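GDP-mannose-dependent alpha-(1-6)-phosphatidylinositol monomannoside mannosyltransferase (Corynebacterium glutamicum, PDB 3OKP) is a glycosyltransferase of the GT-B fold, built from two Rossmann-like domains, with guanosine-5'-diphosphate-alpha-D-mannose bound in the model. Local coordinates at residues V172-F177 with S364-G369; E298-G303 with R356-A361. All blocks are in the same frame, centred on the assembly; numbering follows the deposited sequence.

Interaction 1: V172-F177 with S364-G369; sequences VDVKRF and SWEIMG
Val172 O and the start of helix 365-377 meet in the tight part of this contact. The carbonyl oxygen lies 3.3 Å from Trp365 N, a weak hydrogen bond bent to 129° at the hydrogen, and it also takes a CA-H...O contact from Ser364 CA. The indole of Trp365 leans against this peptide, CD1 3.5 Å from Asp173 N at an oblique approach, with Val172 N above one ring face, offset toward its rim. With CG anti to the carbonyl carbon (chi1 -81°), the indole is carried alongside the loop, and Phe28 of helix 20-29 meets it edge-to-face.

Beside the peptide, both methyls of Val174 press on Ser364 CB, CG1 at 3.8 Å. Ser364 occupies the N-cap of the helix; its OG accepts from Ile367 N at 165°, a nearly straight capping bond, while its CB carries the apolar touch.

The other side is loose. Glu366 is exposed, its chain bent at chi2, and OE1 is linked to the loop by a water that donates to it at 2.7 Å from the water oxygen to OE1, while accepting from Val174 N and Trp365 N. Asp173 OD1 accepts from Lys175 N in an Asx turn that shapes the loop after strand 164-167.

The segment following that strand thus meets the C-terminal helix, which returns to the N-terminal domain in this GT-B chain. With one weak direct bond, a water bridge and modest apolar touches, the chemistry implies a junction held by backbone polarity and the indole's cover, without a charge pair between the segments.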
ATOM      1  N   VAL A 172      -1.992  -6.832  -4.508  1.00 12.15           N
ATOM      2  CA  VAL A 172      -1.602  -7.763  -3.453  1.00 12.06           C
ATOM      3  C   VAL A 172      -1.245  -9.114  -4.086  1.00 11.92           C
ATOM      4  O   VAL A 172      -1.884  -9.535  -5.053  1.00 11.86           O
ATOM      5  CB  VAL A 172      -2.705  -7.888  -2.348  1.00 12.15           C
ATOM      6  CG1 VAL A 172      -4.036  -8.403  -2.920  1.00 12.30           C
ATOM      7  CG2 VAL A 172      -2.231  -8.757  -1.192  1.00 12.16           C
ATOM      8  N   ASP A 173      -0.202  -9.763  -3.568  1.00 13.10           N
ATOM      9  CA  ASP A 173       0.209 -11.083  -4.052  1.00 13.54           C
ATOM     10  C   ASP A 173      -0.734 -12.160  -3.509  1.00 13.21           C
ATOM     11  O   ASP A 173      -0.635 -12.561  -2.344  1.00 12.91           O
ATOM     12  CB  ASP A 173       1.665 -11.383  -3.661  1.00 13.77           C
ATOM     13  CG  ASP A 173       2.218 -12.642  -4.330  1.00 14.65           C
ATOM     14  OD1 ASP A 173       1.439 -13.526  -4.749  1.00 14.13           O
ATOM     15  OD2 ASP A 173       3.459 -12.748  -4.434  1.00 16.09           O
ATOM     16  N   VAL A 174      -1.636 -12.626  -4.369  1.00 13.28           N
ATOM     17  CA  VAL A 174      -2.660 -13.606  -3.982  1.00 13.19           C
ATOM     18  C   VAL A 174      -2.135 -15.046  -3.833  1.00 13.54           C
ATOM     19  O   VAL A 174      -2.869 -15.932  -3.389  1.00 13.70           O
ATOM     20  CB  VAL A 174      -3.895 -13.567  -4.931  1.00 13.22           C
ATOM     21  CG1 VAL A 174      -4.623 -12.231  -4.806  1.00 12.83           C
ATOM     22  CG2 VAL A 174      -3.495 -13.841  -6.380  1.00 13.68           C
ATOM     23  N   LYS A 175      -0.876 -15.273  -4.204  1.00 14.02           N
ATOM     24  CA  LYS A 175      -0.233 -16.573  -3.989  1.00 14.51           C
ATOM     25  C   LYS A 175       0.505 -16.643  -2.651  1.00 14.24           C
ATOM     26  O   LYS A 175       0.584 -17.711  -2.037  1.00 14.27           O
ATOM     27  CB  LYS A 175       0.710 -16.921  -5.143  1.00 15.26           C
ATOM     28  CG  LYS A 175      -0.001 -17.489  -6.364  1.00 16.22           C
ATOM     29  N   ARG A 176       1.046 -15.509  -2.210  1.00 13.80           N
ATOM     30  CA  ARG A 176       1.716 -15.417  -0.909  1.00 13.67           C
ATOM     31  C   ARG A 176       0.702 -15.155   0.204  1.00 13.05           C
ATOM     32  O   ARG A 176       0.755 -15.785   1.263  1.00 13.03           O
ATOM     33  CB  ARG A 176       2.783 -14.316  -0.919  1.00 13.67           C
ATOM     34  N   PHE A 177      -0.207 -14.213  -0.041  1.00 12.63           N
ATOM     35  CA  PHE A 177      -1.329 -13.966   0.855  1.00 12.26           C
ATOM     36  C   PHE A 177      -2.504 -14.806   0.373  1.00 12.23           C
ATOM     37  O   PHE A 177      -3.193 -14.456  -0.590  1.00 12.31           O
ATOM     38  CB  PHE A 177      -1.684 -12.475   0.909  1.00 12.04           C
ATOM     39  CG  PHE A 177      -0.621 -11.621   1.540  1.00 12.07           C
ATOM     40  CD1 PHE A 177      -0.611 -11.405   2.916  1.00 12.27           C
ATOM     41  CD2 PHE A 177       0.370 -11.029   0.760  1.00 12.73           C
ATOM     42  CE1 PHE A 177       0.370 -10.616   3.508  1.00 12.79           C
ATOM     43  CE2 PHE A 177       1.359 -10.239   1.341  1.00 13.25           C
ATOM     44  CZ  PHE A 177       1.361 -10.033   2.720  1.00 13.19           C
ATOM     45  N   SER A 364      -5.411  -8.197  -7.251  1.00 14.69           N
ATOM     46  CA  SER A 364      -4.203  -8.998  -7.463  1.00 14.48           C
ATOM     47  C   SER A 364      -3.176  -8.263  -8.331  1.00 14.07           C
ATOM     48  O   SER A 364      -3.514  -7.294  -9.021  1.00 13.41           O
ATOM     49  CB  SER A 364      -4.559 -10.343  -8.102  1.00 14.96           C
ATOM     50  OG  SER A 364      -4.981 -10.168  -9.442  1.00 15.03           O
ATOM     51  N   TRP A 365      -1.926  -8.724  -8.292  1.00 14.06           N
ATOM     52  CA  TRP A 365      -0.885  -8.171  -9.162  1.00 14.09           C
ATOM     53  C   TRP A 365      -1.137  -8.497 -10.635  1.00 14.48           C
ATOM     54  O   TRP A 365      -0.670  -7.779 -11.519  1.00 14.48           O
ATOM     55  CB  TRP A 365       0.519  -8.607  -8.718  1.00 13.87           C
ATOM     56  CG  TRP A 365       1.033  -7.781  -7.578  1.00 13.61           C
ATOM     57  CD1 TRP A 365       1.265  -8.197  -6.298  1.00 14.01           C
ATOM     58  CD2 TRP A 365       1.343  -6.379  -7.607  1.00 13.11           C
ATOM     59  NE1 TRP A 365       1.711  -7.145  -5.531  1.00 13.57           N
ATOM     60  CE2 TRP A 365       1.770  -6.019  -6.309  1.00 13.14           C
ATOM     61  CE3 TRP A 365       1.307  -5.395  -8.607  1.00 12.82           C
ATOM     62  CZ2 TRP A 365       2.156  -4.711  -5.981  1.00 13.04           C
ATOM     63  CZ3 TRP A 365       1.695  -4.098  -8.282  1.00 12.67           C
ATOM     64  CH2 TRP A 365       2.113  -3.769  -6.977  1.00 12.66           C
ATOM     65  N   GLU A 366      -1.886  -9.570 -10.883  1.00 15.25           N
ATOM     66  CA  GLU A 366      -2.311  -9.933 -12.237  1.00 15.90           C
ATOM     67  C   GLU A 366      -3.294  -8.904 -12.792  1.00 15.66           C
ATOM     68  O   GLU A 366      -3.149  -8.446 -13.926  1.00 15.54           O
ATOM     69  CB  GLU A 366      -2.936 -11.332 -12.256  1.00 16.76           C
ATOM     70  CG  GLU A 366      -1.926 -12.484 -12.245  1.00 18.38           C
ATOM     71  CD  GLU A 366      -1.318 -12.760 -10.870  1.00 20.02           C
ATOM     72  OE1 GLU A 366      -1.811 -12.218  -9.853  1.00 19.65           O
ATOM     73  OE2 GLU A 366      -0.340 -13.539 -10.813  1.00 21.18           O
ATOM     74  N   ILE A 367      -4.285  -8.547 -11.975  1.00 15.54           N
ATOM     75  CA  ILE A 367      -5.271  -7.522 -12.320  1.00 15.54           C
ATOM     76  C   ILE A 367      -4.613  -6.147 -12.462  1.00 14.88           C
ATOM     77  O   ILE A 367      -4.821  -5.458 -13.464  1.00 14.53           O
ATOM     78  CB  ILE A 367      -6.428  -7.466 -11.274  1.00 15.86           C
ATOM     79  CG1 ILE A 367      -7.269  -8.756 -11.300  1.00 16.73           C
ATOM     80  CG2 ILE A 367      -7.298  -6.217 -11.461  1.00 16.25           C
ATOM     81  CD1 ILE A 367      -7.990  -9.055 -12.621  1.00 17.66           C
ATOM     82  N   MET A 368      -3.816  -5.761 -11.466  1.00 14.31           N
ATOM     83  CA  MET A 368      -3.159  -4.451 -11.470  1.00 14.01           C
ATOM     84  C   MET A 368      -2.105  -4.338 -12.566  1.00 13.59           C
ATOM     85  O   MET A 368      -1.949  -3.280 -13.174  1.00 13.36           O
ATOM     86  CB  MET A 368      -2.554  -4.125 -10.098  1.00 13.91           C
ATOM     87  CG  MET A 368      -3.583  -3.877  -8.986  1.00 14.80           C
ATOM     88  SD  MET A 368      -4.924  -2.730  -9.395  1.00 16.79           S
ATOM     89  CE  MET A 368      -4.019  -1.261  -9.852  1.00 15.71           C
ATOM     90  N   GLY A 369      -1.391  -5.437 -12.812  1.00 13.66           N
ATOM     91  CA  GLY A 369      -0.430  -5.516 -13.912  1.00 13.44           C
ATOM     92  C   GLY A 369      -1.072  -5.247 -15.261  1.00 13.62           C
ATOM     93  O   GLY A 369      -0.489  -4.570 -16.108  1.00 13.40           O
TER
HETATM   94  O   HOH W   1      -0.969 -11.681  -7.336  1.00 17.44           O

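Interaction 2: E298-G303 with R356-A361; sequences EAQACG and RAHVEA. With GDD (guanosine-5'-diphosphate-alpha-D-mannose), chain B.
The imidazole of His358 meets Gln300 at its edge, and the guanidinium of Arg356 meets Ala301 O at its edge; these two flat groups bind the end of helix 294-301 to helix 345-362 in the C-terminal Rossmann-like domain of the GT-B fold. His358 ND1 donates to Gln300 OE1 over 3.3 Å, with the donor 39° above the carbonyl plane and thus away from a lone pair, and the amide and ring planes 33° apart. Trp363 also meets the His358 ring edge-to-face. Gln300 OE1 has a second partner in Thr322 OG1, and its NE2 donates to Tyr296 O and Thr317 O, so the buried amide is gripped at both ends.

Between these polar edges lies the apolar middle, where Val359 points toward the other helix. Its CG2 comes to 3.6 Å from Ala301 CA and 3.9 Å from Ala301 CB, while CG1 touches Gln300 CB at 3.8 Å.

Gly303 leaves the helix with positive phi (71°) in a Schellman motif. Nearby, Arg356 starts with CG anti to its backbone N and bends at chi2, folding the chain back across the helix end. Its NE forms a salt bridge with Glu360 OE2, 3.2 Å away, whose hydrogen bond is weak, on the exposed side.

On the far side of helix 294-301, Glu298 reaches the ligand: GDD O2' donates to OE1 at 2.8 Å and GDD O3' to OE2 at 2.7 Å, a two-pronged grip on the ribose. The last carbonyl of helix 294-301 is held too: Arg356 NH1 donates to Ala301 O over 2.9 Å.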
ATOM      1  N   GLU A 298      -4.470  -7.515   2.103  1.00  8.94           N
ATOM      2  CA  GLU A 298      -3.735  -8.690   2.562  1.00  8.71           C
ATOM      3  C   GLU A 298      -4.625  -9.626   3.381  1.00  8.10           C
ATOM      4  O   GLU A 298      -4.568 -10.845   3.218  1.00  7.80           O
ATOM      5  CB  GLU A 298      -2.513  -8.259   3.382  1.00  8.89           C
ATOM      6  CG  GLU A 298      -1.403  -7.618   2.546  1.00  9.39           C
ATOM      7  CD  GLU A 298      -0.308  -6.972   3.382  1.00  9.82           C
ATOM      8  OE1 GLU A 298      -0.450  -6.879   4.623  1.00 10.15           O
ATOM      9  OE2 GLU A 298       0.702  -6.548   2.786  1.00 11.71           O
ATOM     10  N   ALA A 299      -5.450  -9.041   4.251  1.00  7.47           N
ATOM     11  CA  ALA A 299      -6.384  -9.796   5.084  1.00  7.08           C
ATOM     12  C   ALA A 299      -7.442 -10.489   4.232  1.00  7.17           C
ATOM     13  O   ALA A 299      -7.698 -11.684   4.397  1.00  7.06           O
ATOM     14  CB  ALA A 299      -7.043  -8.880   6.102  1.00  6.89           C
ATOM     15  N   GLN A 300      -8.042  -9.733   3.315  1.00  7.25           N
ATOM     16  CA  GLN A 300      -9.031 -10.275   2.382  1.00  7.54           C
ATOM     17  C   GLN A 300      -8.436 -11.380   1.517  1.00  7.82           C
ATOM     18  O   GLN A 300      -9.088 -12.390   1.264  1.00  8.04           O
ATOM     19  CB  GLN A 300      -9.621  -9.164   1.518  1.00  7.59           C
ATOM     20  CG  GLN A 300     -10.571  -8.251   2.272  1.00  7.76           C
ATOM     21  CD  GLN A 300     -11.021  -7.070   1.439  1.00  8.71           C
ATOM     22  OE1 GLN A 300     -12.094  -7.098   0.845  1.00  8.39           O
ATOM     23  NE2 GLN A 300     -10.194  -6.028   1.384  1.00  9.40           N
ATOM     24  N   ALA A 301      -7.190 -11.186   1.086  1.00  8.12           N
ATOM     25  CA  ALA A 301      -6.453 -12.202   0.332  1.00  8.66           C
ATOM     26  C   ALA A 301      -6.234 -13.491   1.135  1.00  8.78           C
ATOM     27  O   ALA A 301      -6.149 -14.578   0.557  1.00  9.27           O
ATOM     28  CB  ALA A 301      -5.126 -11.641  -0.157  1.00  8.62           C
ATOM     29  N   CYS A 302      -6.147 -13.361   2.460  1.00  8.52           N
ATOM     30  CA  CYS A 302      -6.031 -14.517   3.359  1.00  8.52           C
ATOM     31  C   CYS A 302      -7.395 -15.099   3.771  1.00  8.49           C
ATOM     32  O   CYS A 302      -7.460 -16.028   4.586  1.00  8.39           O
ATOM     33  CB  CYS A 302      -5.206 -14.155   4.600  1.00  8.35           C
ATOM     34  SG  CYS A 302      -3.436 -13.919   4.277  1.00  9.28           S
ATOM     35  N   GLY A 303      -8.470 -14.551   3.207  1.00  8.25           N
ATOM     36  CA  GLY A 303      -9.828 -15.021   3.480  1.00  8.46           C
ATOM     37  C   GLY A 303     -10.321 -14.693   4.880  1.00  8.17           C
ATOM     38  O   GLY A 303     -11.053 -15.478   5.484  1.00  8.25           O
ATOM     39  N   ARG A 356     -11.601 -12.986  -0.335  1.00  8.45           N
ATOM     40  CA  ARG A 356     -10.691 -13.675  -1.249  1.00  8.83           C
ATOM     41  C   ARG A 356     -11.104 -13.493  -2.712  1.00  9.26           C
ATOM     42  O   ARG A 356     -10.269 -13.183  -3.560  1.00  9.44           O
ATOM     43  CB  ARG A 356     -10.582 -15.164  -0.884  1.00  8.78           C
ATOM     44  CG  ARG A 356      -9.734 -16.014  -1.842  1.00  9.31           C
ATOM     45  CD  ARG A 356      -8.266 -15.623  -1.793  1.00  9.07           C
ATOM     46  NE  ARG A 356      -7.475 -16.304  -2.815  1.00  9.96           N
ATOM     47  CZ  ARG A 356      -6.154 -16.196  -2.947  1.00  9.52           C
ATOM     48  NH1 ARG A 356      -5.452 -15.437  -2.114  1.00  8.14           N
ATOM     49  NH2 ARG A 356      -5.531 -16.857  -3.915  1.00  9.14           N
ATOM     50  N   ALA A 357     -12.392 -13.679  -2.994  1.00  9.65           N
ATOM     51  CA  ALA A 357     -12.934 -13.488  -4.339  1.00 10.27           C
ATOM     52  C   ALA A 357     -12.761 -12.043  -4.814  1.00 10.48           C
ATOM     53  O   ALA A 357     -12.442 -11.802  -5.983  1.00 10.59           O
ATOM     54  CB  ALA A 357     -14.404 -13.896  -4.383  1.00 10.51           C
ATOM     55  N   HIS A 358     -12.964 -11.097  -3.898  1.00 10.31           N
ATOM     56  CA  HIS A 358     -12.847  -9.666  -4.192  1.00 10.71           C
ATOM     57  C   HIS A 358     -11.449  -9.273  -4.672  1.00 10.94           C
ATOM     58  O   HIS A 358     -11.309  -8.619  -5.710  1.00 11.09           O
ATOM     59  CB  HIS A 358     -13.255  -8.833  -2.968  1.00 10.19           C
ATOM     60  CG  HIS A 358     -13.211  -7.352  -3.194  1.00 10.48           C
ATOM     61  ND1 HIS A 358     -12.585  -6.486  -2.323  1.00 11.01           N
ATOM     62  CD2 HIS A 358     -13.720  -6.584  -4.187  1.00 10.84           C
ATOM     63  CE1 HIS A 358     -12.708  -5.249  -2.771  1.00 10.47           C
ATOM     64  NE2 HIS A 358     -13.391  -5.282  -3.901  1.00 11.00           N
ATOM     65  N   VAL A 359     -10.423  -9.673  -3.922  1.00 11.22           N
ATOM     66  CA  VAL A 359      -9.037  -9.352  -4.285  1.00 12.02           C
ATOM     67  C   VAL A 359      -8.573 -10.076  -5.556  1.00 12.77           C
ATOM     68  O   VAL A 359      -7.809  -9.517  -6.344  1.00 12.91           O
ATOM     69  CB  VAL A 359      -8.030  -9.574  -3.115  1.00 11.64           C
ATOM     70  CG1 VAL A 359      -8.272  -8.561  -1.995  1.00 11.62           C
ATOM     71  CG2 VAL A 359      -8.101 -10.994  -2.583  1.00 12.37           C
ATOM     72  N   GLU A 360      -9.044 -11.307  -5.756  1.00 13.43           N
ATOM     73  CA  GLU A 360      -8.739 -12.053  -6.981  1.00 14.55           C
ATOM     74  C   GLU A 360      -9.351 -11.385  -8.213  1.00 14.95           C
ATOM     75  O   GLU A 360      -8.795 -11.463  -9.310  1.00 15.33           O
ATOM     76  CB  GLU A 360      -9.221 -13.500  -6.883  1.00 14.82           C
ATOM     77  CG  GLU A 360      -8.364 -14.390  -6.005  1.00 16.02           C
ATOM     78  CD  GLU A 360      -8.618 -15.863  -6.256  1.00 18.37           C
ATOM     79  OE1 GLU A 360      -8.081 -16.402  -7.248  1.00 20.58           O
ATOM     80  OE2 GLU A 360      -9.349 -16.486  -5.461  1.00 19.16           O
ATOM     81  N   ALA A 361     -10.492 -10.725  -8.021  1.00 14.94           N
ATOM     82  CA  ALA A 361     -11.186 -10.046  -9.113  1.00 15.49           C
ATOM     83  C   ALA A 361     -10.709  -8.611  -9.349  1.00 15.53           C
ATOM     84  O   ALA A 361     -10.789  -8.108 -10.470  1.00 15.87           O
ATOM     85  CB  ALA A 361     -12.700 -10.074  -8.879  1.00 15.54           C
TER
HETATM   86  N2  GDD B 601       6.949  -8.331   7.784  0.50 13.20           N
HETATM   87  C2  GDD B 601       6.090  -7.520   8.448  0.50 13.14           C
HETATM   88  N1  GDD B 601       6.001  -7.595   9.798  0.50 13.31           N
HETATM   89  N3  GDD B 601       5.326  -6.642   7.757  0.50 13.12           N
HETATM   90  C4  GDD B 601       4.458  -5.823   8.408  0.50 13.25           C
HETATM   91  C5  GDD B 601       4.356  -5.885   9.789  0.50 13.22           C
HETATM   92  C6  GDD B 601       5.148  -6.793  10.483  0.50 13.31           C
HETATM   93  O6  GDD B 601       5.079  -6.872  11.727  0.50 13.24           O
HETATM   94  N7  GDD B 601       3.436  -4.973  10.166  0.50 13.32           N
HETATM   95  C8  GDD B 601       2.982  -4.362   9.048  0.50 13.38           C
HETATM   96  N9  GDD B 601       3.609  -4.882   7.981  0.50 13.33           N
HETATM   97  C1' GDD B 601       3.415  -4.513   6.555  0.50 13.14           C
HETATM   98  C2' GDD B 601       2.059  -4.989   6.058  0.50 12.76           C
HETATM   99  O2' GDD B 601       2.098  -6.353   5.632  0.50 12.88           O
HETATM  100  C3' GDD B 601       1.761  -4.030   4.923  0.50 12.71           C
HETATM  101  O3' GDD B 601       2.244  -4.563   3.684  0.50 12.17           O
HETATM  102  C4' GDD B 601       2.527  -2.758   5.272  0.50 12.90           C
HETATM  103  O4' GDD B 601       3.430  -3.100   6.333  0.50 12.93           O
HETATM  104  C5' GDD B 601       1.592  -1.640   5.730  0.50 13.17           C
HETATM  105  O5' GDD B 601       1.237  -0.789   4.637  0.50 13.30           O
HETATM  106  PA  GDD B 601       0.023   0.006   4.636  0.50 13.27           P
HETATM  107  O1A GDD B 601      -0.158   0.473   3.490  0.50 13.01           O
HETATM  108  O2A GDD B 601      -0.966  -0.709   4.934  0.50 12.88           O
HETATM  109  O3A GDD B 601       0.108   1.093   5.594  0.50 13.56           O
HETATM  110  PB  GDD B 601       1.191   2.060   5.659  0.50 13.50           P
HETATM  111  O2B GDD B 601       1.607   2.353   4.517  0.50 13.24           O
HETATM  112  O3B GDD B 601       0.776   3.096   6.221  0.50 13.27           O
HETATM  113  O1B GDD B 601       2.276   1.528   6.446  0.50 14.16           O

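Interactions 1 and 2 adjoin, their centres about 9 Å apart, and interaction 2 is nested within the chain loop that interaction 1 closes. Arg356 joins them, its NH2 donating to Val174 O, while Phe177 of the loop packs on Ala301 and Glu298. Helices 345-362 and 365-377 are consecutive, the first serving interaction 2 and the second interaction 1. Both are partly buried, but their chemistry differs: interaction 2 lies within the C-terminal domain, pairing side-chain hydrogen bonds with close apolar packing and including a ligand-pocket residue, whereas interaction 1 lies where the chain passes between domains and relies on a weak backbone bond, an indole and a water.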